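Local atomic coordinates of ribose-phosphate pyrophosphokinase (PDB entry 5MP7), a protein that probably makes the central metabolite phosphoribosyl pyrophosphate by transferring the pyrophosphoryl group of ATP to the 1-hydroxyl of ribose 5-phosphate. Residues I80-L85 / A127-I132; G223-L228 / G250-I255; A258-L263 / T282-I287. All coordinates share one frame; numbering follows the deposited sequence.

Interaction 1: residues I80-L85 / A127-I132; sequences IMIDAL and AGADRI
Asp83, on helix 71-87, and Ala127, where helix 116-127 runs out, bring their CA atoms to within 5.2 Å, and no hydrogen bond links the two backbones. Directly after Ala127 the chain leaves its helix in a Schellman motif, with Gly128 at a phi of 126°, a value that glycine adopts easily. This turn redirects the backbone toward strand 131-135 and lays its peptides over Ile82. The CG2 branch of Ile82 does the touching: set opposite its own backbone N, it lies 3.5 Å from Ala127 O and 3.6 Å from Ala129 N. Ile82 CG2 also meets Ala127 CB at 3.8 Å; the small methyl of alanine suits a place where the two backbones come so near. Both helices belong to consecutive beta-alpha-beta crossovers of the N-terminal PRTase-like domain, joining the parallel strands 60-64, 92-97 and 131-135, and Ile82 also packs on Ile93 and Ala95 of the middle one. Ala127 O accepts a hydrogen bond from Lys86 NZ. Asp83, beside the apolar patch, divides its carboxylate: OD2 forms a salt bridge with Arg87, while OD1 accepts a hydrogen bond from Ile115 N of a second subunit.

Interaction 2: residues G223-L228 / G250-I255; sequences GKTCIL and GAKDVI
The peptide N-H of Cys226 comes to Asp253 O from above the carbonyl plane, 36° out of it, with N and O 2.8 Å apart, whereas Ile255 N meets Cys226 O at 2.7 Å almost in line with the C=O bond. Leu228 N continues the series to Ile255 O at 2.7 Å. The two strands are parallel neighbours, inclined by 22°, inner strands of the mixed sheet of the C-terminal PRTase-like domain, met here near their N-terminal ends, and helix 237-248 connects them as a beta-alpha-beta crossover. Gly250 ends that helix in a Schellman motif, its positive phi well suited to glycine, and Gly250 O takes a nearly straight bond from Gly223 N at 2.6 Å.

On one face of the sheet Thr225 keeps OG1 beside its backbone N (chi1 -60°), which leaves CG2 to lie alongside Asp253 CB at 3.8 Å. Farther along, Ile227 CD1 and Ile255 CD1 touch at 4.0 Å, the two isoleucines filling the face beneath helix 156-167. On the other face Cys226 SG rests on Ala251 CB at 3.8 Å, while Leu228 CD2 leans across Val254 CG1 at 4.0 Å; here Cys226 and Leu228 fill the space under helix 237-248.

Polar groups gather at the strand starts, where Thr225 OG1 is hydrogen-bonded to Glu170 and Lys224 NZ forms a salt bridge with Asp171. The Asp253 carboxylate lies close to that of Glu170, and Lys252 offers Glu170 only a long, weak ion pair, which might raise the pKa of one of these acids, although Arg277 beside Asp253 could counter this.

Interaction 3: residues A258-L263 / T282-I287; sequences ATHGVL and TNTLPI
Thr284 tucks OG1 between its own backbone N and carbonyl carbon (chi1 44°), while His260 holds its ring beside its backbone N (chi1 -52°), and the two side chains cross nearly at a right angle with His260 ND1 2.8 Å from Thr284 OG1. The hydroxyl lies at the ring edge, near its plane, and either partner could be the donor. The setting is the C-terminal ends of the parallel strands of the mixed sheet in the second PRTase-like domain: after strand 253-258 the chain turns a corner at Thr259 and runs on as 260-261, facing the loop that follows strand 278-282.

Thr282 grips the corner twice, through its hydroxyl and its backbone N. Its OG1 donates to Thr259 O at 2.7 Å and its N reaches the same oxygen at 3.2 Å, the two arriving from opposite faces of the carbonyl plane. Thr259 CG2 in turn sits 3.7 Å above the centre of the His260 ring. Outside the contact, Asp136, just beyond strand 131-135, accepts from Thr259 OG1 on its carboxylate and bonds His260 NE2 through its main-chain O, so both nitrogens of the ring are engaged and its rotation is fixed. Phe99 meets the ring edge-to-face.

Beyond the polar cluster the contact turns apolar. Leu285 CD1 meets Val262 CG2 at 3.8 Å, next to Asp234, a residue predicted to bind ribose 5-phosphate. Glycine suits position 261 because a side chain there would press on Ile287 CD1. Leu285 CD1 packs 3.5 Å from Gly261 O, and Ile287 CD1 3.8 Å from the same oxygen.

The three contacts follow one another along the chain without interlocking. Interaction 1, in the N-terminal domain, and interaction 2, in the C-terminal one, lie on opposite sides of the chain's centre, their own centres 45 Å apart. Interaction 3 lies between them, its centre 24 Å from that of interaction 1 and 23 Å from that of interaction 2, and strand 253-258 leads from interaction 2 into it. It is also closest to the predicted ribose 5-phosphate site: the side chain of Val262 is about 3 Å from that of Asp234. Interaction 2 approaches the site through Leu228, about 7 Å from Asp230 between side chains, whereas interaction 1 is remote and borders another subunit.

Interaction 1: residues I80-L85 / A127-I132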
loop_
_atom_site.group_PDB
_atom_site.type_symbol
_atom_site.label_atom_id
_atom_site.label_comp_id
_atom_site.label_asym_id
_atom_site.label_seq_id
_atom_site.Cartn_x
_atom_site.Cartn_y
_atom_site.Cartn_z
ATOM N N ILE A 80 11.437 -30.288 41.559
ATOM C CA ILE A 80 12.067 -30.769 40.317
ATOM C C ILE A 80 13.403 -31.489 40.602
ATOM O O ILE A 80 13.649 -32.542 40.060
ATOM C CB ILE A 80 12.216 -29.642 39.306
ATOM C CG1 ILE A 80 10.854 -29.338 38.721
ATOM C CG2 ILE A 80 13.119 -30.003 38.156
ATOM C CD1 ILE A 80 10.758 -27.934 38.134
ATOM N N MET A 81 14.216 -30.943 41.498
ATOM C CA MET A 81 15.456 -31.585 41.911
ATOM C C MET A 81 15.212 -32.913 42.597
ATOM O O MET A 81 15.961 -33.867 42.400
ATOM C CB MET A 81 16.254 -30.681 42.867
ATOM C CG MET A 81 17.014 -29.598 42.130
ATOM S SD MET A 81 17.698 -28.250 43.134
ATOM C CE MET A 81 19.147 -29.035 43.776
ATOM N N ILE A 82 14.202 -32.973 43.441
ATOM C CA ILE A 82 13.858 -34.223 44.104
ATOM C C ILE A 82 13.378 -35.304 43.102
ATOM O O ILE A 82 13.779 -36.447 43.234
ATOM C CB ILE A 82 12.847 -33.971 45.242
ATOM C CG1 ILE A 82 13.539 -33.215 46.362
ATOM C CG2 ILE A 82 12.287 -35.281 45.798
ATOM C CD1 ILE A 82 12.604 -32.497 47.273
ATOM N N ASP A 83 12.566 -34.923 42.103
ATOM C CA ASP A 83 12.171 -35.811 40.989
ATOM C C ASP A 83 13.383 -36.370 40.274
ATOM O O ASP A 83 13.444 -37.553 39.934
ATOM C CB ASP A 83 11.242 -35.055 39.987
ATOM C CG ASP A 83 10.818 -35.917 38.667
ATOM O OD1 ASP A 83 11.655 -36.144 37.739
ATOM O OD2 ASP A 83 9.627 -36.319 38.517
ATOM N N ALA A 84 14.336 -35.502 39.984
ATOM C CA ALA A 84 15.521 -35.922 39.270
ATOM C C ALA A 84 16.366 -36.908 40.073
ATOM O O ALA A 84 16.906 -37.856 39.524
ATOM C CB ALA A 84 16.336 -34.707 38.861
ATOM N N LEU A 85 16.483 -36.688 41.374
ATOM C CA LEU A 85 17.211 -37.616 42.224
ATOM C C LEU A 85 16.473 -38.936 42.356
ATOM O O LEU A 85 17.088 -39.996 42.413
ATOM C CB LEU A 85 17.410 -37.041 43.620
ATOM C CG LEU A 85 18.373 -35.865 43.704
ATOM C CD1 LEU A 85 18.177 -35.118 45.014
ATOM C CD2 LEU A 85 19.818 -36.292 43.588
ATOM N N ALA A 127 7.010 -36.096 45.114
ATOM C CA ALA A 127 8.243 -35.883 44.365
ATOM C C ALA A 127 9.305 -36.929 44.651
ATOM O O ALA A 127 10.164 -37.171 43.818
ATOM C CB ALA A 127 8.785 -34.495 44.635
ATOM N N GLY A 128 9.275 -37.520 45.838
ATOM C CA GLY A 128 10.219 -38.575 46.258
ATOM C C GLY A 128 10.961 -38.344 47.561
ATOM O O GLY A 128 11.873 -39.098 47.878
ATOM N N ALA A 129 10.623 -37.315 48.328
ATOM C CA ALA A 129 11.350 -37.056 49.566
ATOM C C ALA A 129 10.995 -38.089 50.631
ATOM O O ALA A 129 9.855 -38.436 50.817
ATOM C CB ALA A 129 11.059 -35.660 50.079
ATOM N N ASP A 130 12.004 -38.536 51.351
ATOM C CA ASP A 130 11.868 -39.469 52.441
ATOM C C ASP A 130 11.874 -38.779 53.814
ATOM O O ASP A 130 11.378 -39.324 54.773
ATOM C CB ASP A 130 12.994 -40.498 52.329
ATOM C CG ASP A 130 12.991 -41.228 50.938
ATOM O OD1 ASP A 130 11.918 -41.857 50.616
ATOM O OD2 ASP A 130 14.038 -41.182 50.188
ATOM N N ARG A 131 12.405 -37.576 53.899
ATOM C CA ARG A 131 12.547 -36.871 55.152
ATOM C C ARG A 131 12.463 -35.367 54.880
ATOM O O ARG A 131 12.788 -34.920 53.792
ATOM C CB ARG A 131 13.884 -37.212 55.734
ATOM C CG ARG A 131 14.188 -36.524 57.046
ATOM C CD ARG A 131 15.564 -36.818 57.567
ATOM N NE ARG A 131 15.624 -38.186 58.081
ATOM C CZ ARG A 131 15.949 -39.272 57.386
ATOM N NH1 ARG A 131 16.313 -39.194 56.104
ATOM N NH2 ARG A 131 15.958 -40.458 58.007
ATOM N N ILE A 132 11.962 -34.612 55.845
ATOM C CA ILE A 132 11.936 -33.161 55.800
ATOM C C ILE A 132 12.667 -32.626 57.039
ATOM O O ILE A 132 12.466 -33.102 58.142
ATOM C CB ILE A 132 10.513 -32.638 55.787
ATOM C CG1 ILE A 132 9.860 -32.970 54.474
ATOM C CG2 ILE A 132 10.485 -31.136 55.961
ATOM C CD1 ILE A 132 8.382 -32.622 54.443
#

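Interaction 2: residues G223-L228 / G250-I255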
loop_
_atom_site.group_PDB
_atom_site.type_symbol
_atom_site.label_atom_id
_atom_site.label_comp_id
_atom_site.label_asym_id
_atom_site.label_seq_id
_atom_site.Cartn_x
_atom_site.Cartn_y
_atom_site.Cartn_z
ATOM N N GLY A 223 9.651 -0.009 83.215
ATOM C CA GLY A 223 11.059 0.002 83.579
ATOM C C GLY A 223 11.866 -1.234 83.218
ATOM O O GLY A 223 13.006 -1.386 83.658
ATOM N N LYS A 224 11.310 -2.130 82.414
ATOM C CA LYS A 224 11.984 -3.405 82.131
ATOM C C LYS A 224 12.513 -3.440 80.719
ATOM O O LYS A 224 12.019 -2.715 79.849
ATOM C CB LYS A 224 11.019 -4.574 82.321
ATOM C CG LYS A 224 10.333 -4.634 83.683
ATOM C CD LYS A 224 10.960 -5.674 84.548
ATOM C CE LYS A 224 10.239 -5.914 85.831
ATOM N NZ LYS A 224 10.615 -7.242 86.373
ATOM N N THR A 225 13.504 -4.296 80.501
ATOM C CA THR A 225 14.032 -4.579 79.159
ATOM C C THR A 225 13.202 -5.678 78.538
ATOM O O THR A 225 13.284 -6.823 78.959
ATOM C CB THR A 225 15.501 -5.004 79.251
ATOM O OG1 THR A 225 16.245 -3.930 79.841
ATOM C CG2 THR A 225 16.085 -5.298 77.879
ATOM N N CYS A 226 12.402 -5.334 77.537
ATOM C CA CYS A 226 11.497 -6.285 76.886
ATOM C C CYS A 226 12.158 -7.070 75.758
ATOM O O CYS A 226 12.707 -6.475 74.870
ATOM C CB CYS A 226 10.321 -5.550 76.297
ATOM S SG CYS A 226 9.346 -4.793 77.596
ATOM N N ILE A 227 12.038 -8.399 75.796
ATOM C CA ILE A 227 12.428 -9.269 74.717
ATOM C C ILE A 227 11.153 -9.649 73.960
ATOM O O ILE A 227 10.399 -10.508 74.409
ATOM C CB ILE A 227 13.081 -10.565 75.232
ATOM C CG1 ILE A 227 14.078 -10.311 76.369
ATOM C CG2 ILE A 227 13.761 -11.302 74.099
ATOM C CD1 ILE A 227 15.254 -9.425 76.037
ATOM N N LEU A 228 10.921 -9.002 72.824
ATOM C CA LEU A 228 9.777 -9.271 71.972
ATOM C C LEU A 228 10.125 -10.411 71.049
ATOM O O LEU A 228 11.013 -10.295 70.208
ATOM C CB LEU A 228 9.490 -8.059 71.127
ATOM C CG LEU A 228 8.145 -7.725 70.535
ATOM C CD1 LEU A 228 7.002 -8.162 71.412
ATOM C CD2 LEU A 228 8.118 -6.227 70.284
ATOM N N GLY A 250 5.906 2.212 79.389
ATOM C CA GLY A 250 7.045 2.560 80.232
ATOM C C GLY A 250 8.174 1.569 80.238
ATOM O O GLY A 250 8.903 1.472 81.225
ATOM N N ALA A 251 8.357 0.866 79.130
ATOM C CA ALA A 251 9.481 -0.051 78.999
ATOM C C ALA A 251 10.770 0.740 78.858
ATOM O O ALA A 251 10.806 1.736 78.155
ATOM C CB ALA A 251 9.292 -0.951 77.789
ATOM N N LYS A 252 11.819 0.290 79.515
ATOM C CA LYS A 252 13.116 0.917 79.359
ATOM C C LYS A 252 13.681 0.699 77.959
ATOM O O LYS A 252 14.191 1.605 77.343
ATOM C CB LYS A 252 14.094 0.337 80.361
ATOM C CG LYS A 252 15.390 1.109 80.458
ATOM C CD LYS A 252 16.480 0.306 81.210
ATOM C CE LYS A 252 17.607 -0.121 80.269
ATOM N NZ LYS A 252 18.953 0.230 80.802
ATOM N N ASP A 253 13.592 -0.530 77.493
ATOM C CA ASP A 253 14.260 -1.023 76.286
ATOM C C ASP A 253 13.378 -2.073 75.624
ATOM O O ASP A 253 12.636 -2.778 76.329
ATOM C CB ASP A 253 15.566 -1.718 76.705
ATOM C CG ASP A 253 16.822 -0.988 76.260
ATOM O OD1 ASP A 253 16.746 -0.086 75.400
ATOM O OD2 ASP A 253 17.921 -1.342 76.755
ATOM N N VAL A 254 13.479 -2.205 74.302
ATOM C CA VAL A 254 12.881 -3.327 73.587
ATOM C C VAL A 254 13.868 -4.018 72.646
ATOM O O VAL A 254 14.452 -3.370 71.802
ATOM C CB VAL A 254 11.653 -2.928 72.753
ATOM C CG1 VAL A 254 11.049 -4.175 72.105
ATOM C CG2 VAL A 254 10.606 -2.281 73.637
ATOM N N ILE A 255 13.983 -5.341 72.770
ATOM C CA ILE A 255 14.760 -6.156 71.885
ATOM C C ILE A 255 13.831 -7.093 71.111
ATOM O O ILE A 255 13.026 -7.793 71.705
ATOM C CB ILE A 255 15.772 -6.948 72.670
ATOM C CG1 ILE A 255 16.775 -5.979 73.269
ATOM C CG2 ILE A 255 16.507 -7.943 71.774
ATOM C CD1 ILE A 255 17.531 -6.577 74.431
#

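Interaction 3: residues A258-L263 / T282-I287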
loop_
_atom_site.group_PDB
_atom_site.type_symbol
_atom_site.label_atom_id
_atom_site.label_comp_id
_atom_site.label_asym_id
_atom_site.label_seq_id
_atom_site.Cartn_x
_atom_site.Cartn_y
_atom_site.Cartn_z
ATOM N N ALA A 258 13.652 -12.996 66.342
ATOM C CA ALA A 258 12.847 -13.882 65.517
ATOM C C ALA A 258 13.747 -14.790 64.719
ATOM O O ALA A 258 14.862 -14.416 64.396
ATOM C CB ALA A 258 11.977 -13.086 64.565
ATOM N N THR A 259 13.278 -15.987 64.401
ATOM C CA THR A 259 14.075 -16.878 63.595
ATOM C C THR A 259 14.137 -16.438 62.154
ATOM O O THR A 259 15.224 -16.388 61.583
ATOM C CB THR A 259 13.527 -18.282 63.672
ATOM O OG1 THR A 259 13.573 -18.686 65.037
ATOM C CG2 THR A 259 14.360 -19.234 62.897
ATOM N N HIS A 260 13.001 -16.155 61.550
ATOM C CA HIS A 260 12.973 -15.915 60.123
ATOM C C HIS A 260 12.795 -14.456 59.788
ATOM O O HIS A 260 11.801 -13.857 60.178
ATOM C CB HIS A 260 11.816 -16.688 59.489
ATOM C CG HIS A 260 11.808 -18.133 59.840
ATOM N ND1 HIS A 260 12.743 -19.015 59.345
ATOM C CD2 HIS A 260 10.975 -18.854 60.627
ATOM C CE1 HIS A 260 12.493 -20.223 59.821
ATOM N NE2 HIS A 260 11.426 -20.149 60.606
ATOM N N GLY A 261 13.746 -13.900 59.051
ATOM C CA GLY A 261 13.679 -12.544 58.604
ATOM C C GLY A 261 13.188 -12.602 57.188
ATOM O O GLY A 261 13.972 -12.803 56.294
ATOM N N VAL A 262 11.891 -12.415 56.994
ATOM C CA VAL A 262 11.304 -12.338 55.659
ATOM C C VAL A 262 11.504 -10.912 55.215
ATOM O O VAL A 262 11.893 -10.656 54.092
ATOM C CB VAL A 262 9.813 -12.684 55.671
ATOM C CG1 VAL A 262 9.222 -12.623 54.277
ATOM C CG2 VAL A 262 9.572 -14.063 56.304
ATOM N N LEU A 263 11.212 -9.983 56.127
ATOM C CA LEU A 263 11.542 -8.548 55.981
ATOM C C LEU A 263 11.125 -7.927 54.655
ATOM O O LEU A 263 11.895 -7.259 53.994
ATOM C CB LEU A 263 13.022 -8.326 56.236
ATOM C CG LEU A 263 13.466 -8.690 57.659
ATOM C CD1 LEU A 263 14.982 -8.673 57.735
ATOM C CD2 LEU A 263 12.902 -7.734 58.699
ATOM N N THR A 282 18.001 -14.984 62.242
ATOM C CA THR A 282 18.927 -15.964 61.685
ATOM C C THR A 282 18.918 -15.789 60.207
ATOM O O THR A 282 18.107 -15.044 59.657
ATOM C CB THR A 282 18.569 -17.442 62.007
ATOM O OG1 THR A 282 17.414 -17.846 61.230
ATOM C CG2 THR A 282 18.294 -17.602 63.469
ATOM N N ASN A 283 19.770 -16.541 59.545
ATOM C CA ASN A 283 19.832 -16.474 58.082
ATOM C C ASN A 283 19.127 -17.641 57.369
ATOM O O ASN A 283 19.661 -18.192 56.408
ATOM C CB ASN A 283 21.300 -16.306 57.623
ATOM C CG ASN A 283 22.124 -17.544 57.844
ATOM O OD1 ASN A 283 21.870 -18.328 58.754
ATOM N ND2 ASN A 283 23.115 -17.720 57.030
ATOM N N THR A 284 17.965 -18.052 57.861
ATOM C CA THR A 284 17.201 -19.098 57.189
ATOM C C THR A 284 16.770 -18.606 55.831
ATOM O O THR A 284 16.613 -19.390 54.935
ATOM C CB THR A 284 15.939 -19.506 57.976
ATOM O OG1 THR A 284 15.276 -18.344 58.466
ATOM C CG2 THR A 284 16.280 -20.439 59.139
ATOM N N LEU A 285 16.574 -17.308 55.722
ATOM C CA LEU A 285 16.314 -16.602 54.491
ATOM C C LEU A 285 17.469 -15.688 54.212
ATOM O O LEU A 285 18.156 -15.290 55.146
ATOM C CB LEU A 285 15.063 -15.743 54.638
ATOM C CG LEU A 285 13.829 -16.640 54.740
ATOM C CD1 LEU A 285 12.710 -15.985 55.496
ATOM C CD2 LEU A 285 13.315 -17.059 53.365
ATOM N N PRO A 286 17.717 -15.361 52.927
ATOM C CA PRO A 286 18.892 -14.535 52.634
ATOM C C PRO A 286 18.580 -13.095 53.033
ATOM O O PRO A 286 17.546 -12.571 52.661
ATOM C CB PRO A 286 19.060 -14.663 51.121
ATOM C CG PRO A 286 17.719 -15.002 50.634
ATOM C CD PRO A 286 16.997 -15.744 51.706
ATOM N N ILE A 287 19.455 -12.483 53.812
ATOM C CA ILE A 287 19.250 -11.119 54.237
ATOM C C ILE A 287 20.076 -10.240 53.311
ATOM O O ILE A 287 21.254 -10.026 53.569
ATOM C CB ILE A 287 19.707 -10.902 55.698
ATOM C CG1 ILE A 287 19.205 -12.028 56.634
ATOM C CG2 ILE A 287 19.240 -9.534 56.165
ATOM C CD1 ILE A 287 17.700 -12.101 56.828
#